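Local coordinates for protein inorganic pyrophosphatase (Anaplasma phagocytophilum, PDB 3LD3) that probably hydrolyses inorganic pyrophosphate to two phosphate ions with the help of magnesium, working as a homohexamer, at residues S157-F160 with S161-K165; W177-A180 with A181-K184. All blocks are in the same frame, centred on the assembly; numbering follows the deposited sequence. Where two conformers were deposited one is given.

Contact 1 of 2, residues S157-F160 with S161-K165; sequences SHFF and SFYKK. With PO4 (phosphate ion), chain C.
Tyr163 is gripped by two phenylalanines, three and four residues earlier in the chain, while its hydroxyl holds a phosphate ion. The Phe159 ring forms an offset stack on one face of the tyrosine, centroids 4.5 Å apart and planes at 29°, with Phe159 CZ touching Tyr163 CD1. Phe160 comes edge-on to the Tyr163 ring in an offset edge-to-face pair, its CD1 3.6 Å from Tyr163 CE2. Tyr163 CG sits between its backbone N and carbonyl carbon (chi1 82°), which folds the ring back over the helix and lays CB over the face of Phe159. The hydroxyl donates to O3 of the phosphate, 2.6 Å from OH, and Lys164 brings NZ to 2.7 Å from O1 of the same ion. Arg65 and Lys121 bind the ion too, which probably comes from the crystallisation liquor; its site is consistent with the predicted substrate-binding role of Tyr163 and Arg65. A third aromatic pair, edge-to-face, lies apart from this cluster: the edge of Phe162 points into the face of His158, Phe162 CD2 above the centre of the His158 ring, planes at 61°. Ser157 O accepts both Ser161 N and, from the other face of its carbonyl plane, Ser161 OG at 2.9 Å. Tyr163 N bonds to Phe159 O, Phe162 N makes weak bonds to His158 O and Phe159 O, and for the next pair a water bridges, donating to Phe160 O and accepting from Lys164 N. Residues 157-160 lie in helix 150-162, and Phe162 to Lys165 form a type I turn. Phe160 leans on Val174 of strand 172-179 and Met117 of strand 106-119; at the other flank, His158 NE2 bonds to Phe162 O of the second subunit, whose Phe162 ring stacks on its counterpart here.

Contact 2 of 2, residues W177-A180 with A181-K184; sequences WQDA and ASAK
Asp179 is the N-cap of the C-terminal helix 180-195, at the junction where strand 172-179 gives way to helix. Its OD1 accepts the backbone N-H of Ser182 at 3.0 Å, with an N-H...O angle of 158° and the donor nearly in line with the C-O bond. The carboxylate gets there because CG lies between the backbone N and the carbonyl carbon of Asp179 (chi1 62°), which swings OD1 over the start of the first turn. A water bridges the cap: it donates to Asp179 OD1, 2.7 Å away, and, in the conformer given, also bonds to Ser182 OG at 2.8 Å. Beside the cap, CB of Gln178 rests against CB of Ser182 at 3.7 Å, so the strand residue before the cap also packs on the first turn. Regular helical bonding follows at once. Asp179 O accepts Ala183 N at 3.0 Å, and Ala180 O accepts Lys184 N at 2.8 Å; both bonds are close to straight. The Lys184 chain passes alongside that second carbonyl, its CG 3.3 Å from Ala180 O, then bends at chi3 (-80°) and carries NZ to a salt bridge with Glu35. Ala180 N is taken by Asn144 OD1, from a loop. The first-turn N-H of Ser182 is thus satisfied by a side chain, and the negative charge of Asp179 lies at the helix N terminus, where the helix dipole would probably stabilise it.

Overall arrangement
Following the chain from the N terminus, helix 150-162 comes first and contact 1 includes its C-terminal part; the chain then runs on into strand 172-179, and contact 2 turns the end of that strand into helix 180-195. The contacts are in series, neither enclosing nor crossing the other, and each is local, spanning a few residues rather than closing a long loop. Their centres lie about 21 Å apart, yet they meet where, in the conformer given, Ser157 OG lies 3.5 Å from Trp177 NE1. Contact 1 faces the phosphate site and the second subunit, whereas contact 2 joins helix 180-195 to strand 172-179, which pairs antiparallel with strand 106-119 in the mixed sheet.

Contact 1 of 2, residues S157-F160 with S161-K165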
loop_
_atom_site.group_PDB
_atom_site.type_symbol
_atom_site.label_atom_id
_atom_site.label_comp_id
_atom_site.label_asym_id
_atom_site.label_seq_id
_atom_site.Cartn_x
_atom_site.Cartn_y
_atom_site.Cartn_z
ATOM N N SER A 157 -12.538 10.273 -20.186
ATOM C CA SER A 157 -12.872 11.575 -20.774
ATOM C C SER A 157 -12.920 12.654 -19.683
ATOM O O SER A 157 -12.395 13.755 -19.852
ATOM C CB SER A 157 -14.218 11.536 -21.506
ATOM O OG SER A 157 -14.248 10.601 -22.576
ATOM N N HIS A 158 -13.568 12.323 -18.569
ATOM C CA HIS A 158 -13.690 13.229 -17.430
ATOM C C HIS A 158 -12.298 13.612 -16.869
ATOM O O HIS A 158 -12.004 14.800 -16.586
ATOM C CB HIS A 158 -14.606 12.570 -16.387
ATOM C CG HIS A 158 -14.787 13.352 -15.137
ATOM N ND1 HIS A 158 -13.820 13.409 -14.159
ATOM C CD2 HIS A 158 -15.818 14.120 -14.700
ATOM C CE1 HIS A 158 -14.250 14.163 -13.164
ATOM N NE2 HIS A 158 -15.451 14.636 -13.485
ATOM N N PHE A 159 -11.430 12.614 -16.709
ATOM C CA PHE A 159 -10.082 12.857 -16.220
ATOM C C PHE A 159 -9.354 13.921 -17.062
ATOM O O PHE A 159 -8.791 14.861 -16.534
ATOM C CB PHE A 159 -9.280 11.543 -16.143
ATOM C CG PHE A 159 -7.849 11.723 -15.698
ATOM C CD1 PHE A 159 -7.528 11.793 -14.344
ATOM C CD2 PHE A 159 -6.829 11.882 -16.630
ATOM C CE1 PHE A 159 -6.198 12.008 -13.918
ATOM C CE2 PHE A 159 -5.507 12.094 -16.214
ATOM C CZ PHE A 159 -5.190 12.144 -14.865
ATOM N N PHE A 160 -9.318 13.736 -18.374
ATOM C CA PHE A 160 -8.577 14.664 -19.209
ATOM C C PHE A 160 -9.291 16.018 -19.296
ATOM O O PHE A 160 -8.626 17.056 -19.408
ATOM C CB PHE A 160 -8.292 14.039 -20.579
ATOM C CG PHE A 160 -7.220 12.978 -20.503
ATOM C CD1 PHE A 160 -5.907 13.355 -20.271
ATOM C CD2 PHE A 160 -7.548 11.639 -20.519
ATOM C CE1 PHE A 160 -4.905 12.393 -20.117
ATOM C CE2 PHE A 160 -6.562 10.682 -20.382
ATOM C CZ PHE A 160 -5.243 11.062 -20.202
ATOM N N SER A 161 -10.613 15.997 -19.149
ATOM C CA SER A 161 -11.406 17.238 -19.162
ATOM C C SER A 161 -11.104 18.137 -17.970
ATOM O O SER A 161 -11.186 19.376 -18.093
ATOM C CB SER A 161 -12.909 16.937 -19.212
ATOM O OG SER A 161 -13.319 16.450 -20.471
ATOM N N PHE A 162 -10.735 17.550 -16.817
ATOM C CA PHE A 162 -10.724 18.306 -15.562
ATOM C C PHE A 162 -9.415 18.311 -14.783
ATOM O O PHE A 162 -9.209 19.166 -13.904
ATOM C CB PHE A 162 -11.905 17.875 -14.664
ATOM C CG PHE A 162 -13.251 18.101 -15.296
ATOM C CD1 PHE A 162 -13.660 19.389 -15.652
ATOM C CD2 PHE A 162 -14.112 17.044 -15.565
ATOM C CE1 PHE A 162 -14.879 19.586 -16.269
ATOM C CE2 PHE A 162 -15.342 17.239 -16.180
ATOM C CZ PHE A 162 -15.725 18.510 -16.536
ATOM N N TYR A 163 -8.505 17.386 -15.086
ATOM C CA TYR A 163 -7.289 17.278 -14.279
ATOM C C TYR A 163 -6.342 18.454 -14.342
ATOM O O TYR A 163 -5.532 18.635 -13.431
ATOM C CB TYR A 163 -6.516 15.983 -14.545
ATOM C CG TYR A 163 -5.606 15.917 -15.740
ATOM C CD1 TYR A 163 -4.296 15.478 -15.606
ATOM C CD2 TYR A 163 -6.042 16.276 -17.007
ATOM C CE1 TYR A 163 -3.462 15.340 -16.732
ATOM C CE2 TYR A 163 -5.213 16.164 -18.116
ATOM C CZ TYR A 163 -3.929 15.682 -17.962
ATOM O OH TYR A 163 -3.125 15.527 -19.083
ATOM N N LYS A 164 -6.453 19.247 -15.415
ATOM C CA LYS A 164 -5.626 20.427 -15.609
ATOM C C LYS A 164 -6.361 21.743 -15.295
ATOM O O LYS A 164 -5.797 22.816 -15.508
ATOM C CB LYS A 164 -5.117 20.494 -17.057
ATOM C CG LYS A 164 -3.920 19.595 -17.331
ATOM C CD LYS A 164 -3.639 19.500 -18.845
ATOM C CE LYS A 164 -2.278 18.904 -19.115
ATOM N NZ LYS A 164 -2.023 18.703 -20.569
ATOM N N LYS A 165 -7.566 21.671 -14.730
ATOM C CA LYS A 165 -8.367 22.876 -14.509
ATOM C C LYS A 165 -7.711 23.889 -13.588
ATOM O O LYS A 165 -8.041 25.078 -13.654
ATOM C CB LYS A 165 -9.748 22.516 -13.959
ATOM C CG LYS A 165 -10.724 22.066 -15.000
ATOM C CD LYS A 165 -11.288 23.227 -15.823
ATOM C CE LYS A 165 -12.006 22.698 -17.024
ATOM N NZ LYS A 165 -12.638 23.772 -17.859
HETATM P P PO4 C . 0.585 16.104 -19.798
HETATM O O1 PO4 C . 0.037 16.972 -20.904
HETATM O O2 PO4 C . 1.646 16.843 -19.002
HETATM O O3 PO4 C . -0.514 15.713 -18.831
HETATM O O4 PO4 C . 1.167 14.841 -20.434
HETATM O O HOH W 1 -8.109 19.385 -17.736
#

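Contact 2 of 2, residues W177-A180 with A181-K184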
loop_
_atom_site.group_PDB
_atom_site.type_symbol
_atom_site.label_atom_id
_atom_site.label_comp_id
_atom_site.label_asym_id
_atom_site.label_seq_id
_atom_site.Cartn_x
_atom_site.Cartn_y
_atom_site.Cartn_z
ATOM N N TRP A 177 -14.302 9.264 -28.817
ATOM C CA TRP A 177 -13.561 8.017 -28.962
ATOM C C TRP A 177 -13.594 7.576 -30.424
ATOM O O TRP A 177 -14.627 7.745 -31.119
ATOM C CB TRP A 177 -14.209 6.936 -28.102
ATOM C CG TRP A 177 -13.944 7.107 -26.637
ATOM C CD1 TRP A 177 -14.767 7.658 -25.700
ATOM C CD2 TRP A 177 -12.776 6.671 -25.944
ATOM N NE1 TRP A 177 -14.170 7.623 -24.465
ATOM C CE2 TRP A 177 -12.946 7.018 -24.577
ATOM C CE3 TRP A 177 -11.604 6.031 -26.337
ATOM C CZ2 TRP A 177 -11.983 6.758 -23.621
ATOM C CZ3 TRP A 177 -10.637 5.768 -25.374
ATOM C CH2 TRP A 177 -10.850 6.116 -24.027
ATOM N N GLN A 178 -12.479 7.038 -30.899
ATOM C CA GLN A 178 -12.425 6.320 -32.184
ATOM C C GLN A 178 -11.919 4.916 -31.943
ATOM O O GLN A 178 -11.317 4.637 -30.890
ATOM C CB GLN A 178 -11.539 7.062 -33.159
ATOM C CG GLN A 178 -11.989 8.513 -33.329
ATOM C CD GLN A 178 -11.219 9.257 -34.393
ATOM O OE1 GLN A 178 -10.106 8.879 -34.764
ATOM N NE2 GLN A 178 -11.810 10.343 -34.882
ATOM N N ASP A 179 -12.177 4.047 -32.914
ATOM C CA ASP A 179 -12.069 2.599 -32.729
ATOM C C ASP A 179 -10.613 2.123 -32.816
ATOM O O ASP A 179 -9.686 2.912 -33.051
ATOM C CB ASP A 179 -12.991 1.834 -33.700
ATOM C CG ASP A 179 -12.656 2.071 -35.163
ATOM O OD1 ASP A 179 -11.566 2.603 -35.494
ATOM O OD2 ASP A 179 -13.495 1.673 -36.023
ATOM N N ALA A 180 -10.411 0.834 -32.600
ATOM C CA ALA A 180 -9.058 0.264 -32.631
ATOM C C ALA A 180 -8.332 0.515 -33.965
ATOM O O ALA A 180 -7.141 0.844 -33.993
ATOM C CB ALA A 180 -9.099 -1.219 -32.307
ATOM N N ALA A 181 -9.052 0.356 -35.082
ATOM C CA ALA A 181 -8.504 0.640 -36.397
ATOM C C ALA A 181 -7.930 2.046 -36.530
ATOM O O ALA A 181 -6.837 2.236 -37.098
ATOM C CB ALA A 181 -9.615 0.402 -37.496
ATOM N N SER A 182 -8.677 3.028 -36.025
ATOM C CA SER A 182 -8.242 4.426 -36.039
ATOM C C SER A 182 -7.005 4.620 -35.180
ATOM O O SER A 182 -6.072 5.292 -35.589
ATOM C CB SER A 182 -9.349 5.349 -35.542
ATOM O OG SER A 182 -10.463 5.319 -36.403
ATOM N N ALA A 183 -7.011 4.036 -33.982
ATOM C CA ALA A 183 -5.834 4.095 -33.085
ATOM C C ALA A 183 -4.598 3.491 -33.763
ATOM O O ALA A 183 -3.506 4.075 -33.735
ATOM C CB ALA A 183 -6.141 3.386 -31.778
ATOM N N LYS A 184 -4.772 2.347 -34.429
ATOM C CA LYS A 184 -3.654 1.755 -35.139
ATOM C C LYS A 184 -3.126 2.656 -36.271
ATOM O O LYS A 184 -1.922 2.725 -36.486
ATOM C CB LYS A 184 -3.992 0.313 -35.615
ATOM C CG LYS A 184 -4.215 -0.616 -34.421
ATOM C CD LYS A 184 -4.434 -2.100 -34.742
ATOM C CE LYS A 184 -5.783 -2.381 -35.172
ATOM N NZ LYS A 184 -6.103 -3.834 -35.523
HETATM O O HOH W 2 -11.714 3.387 -38.066
#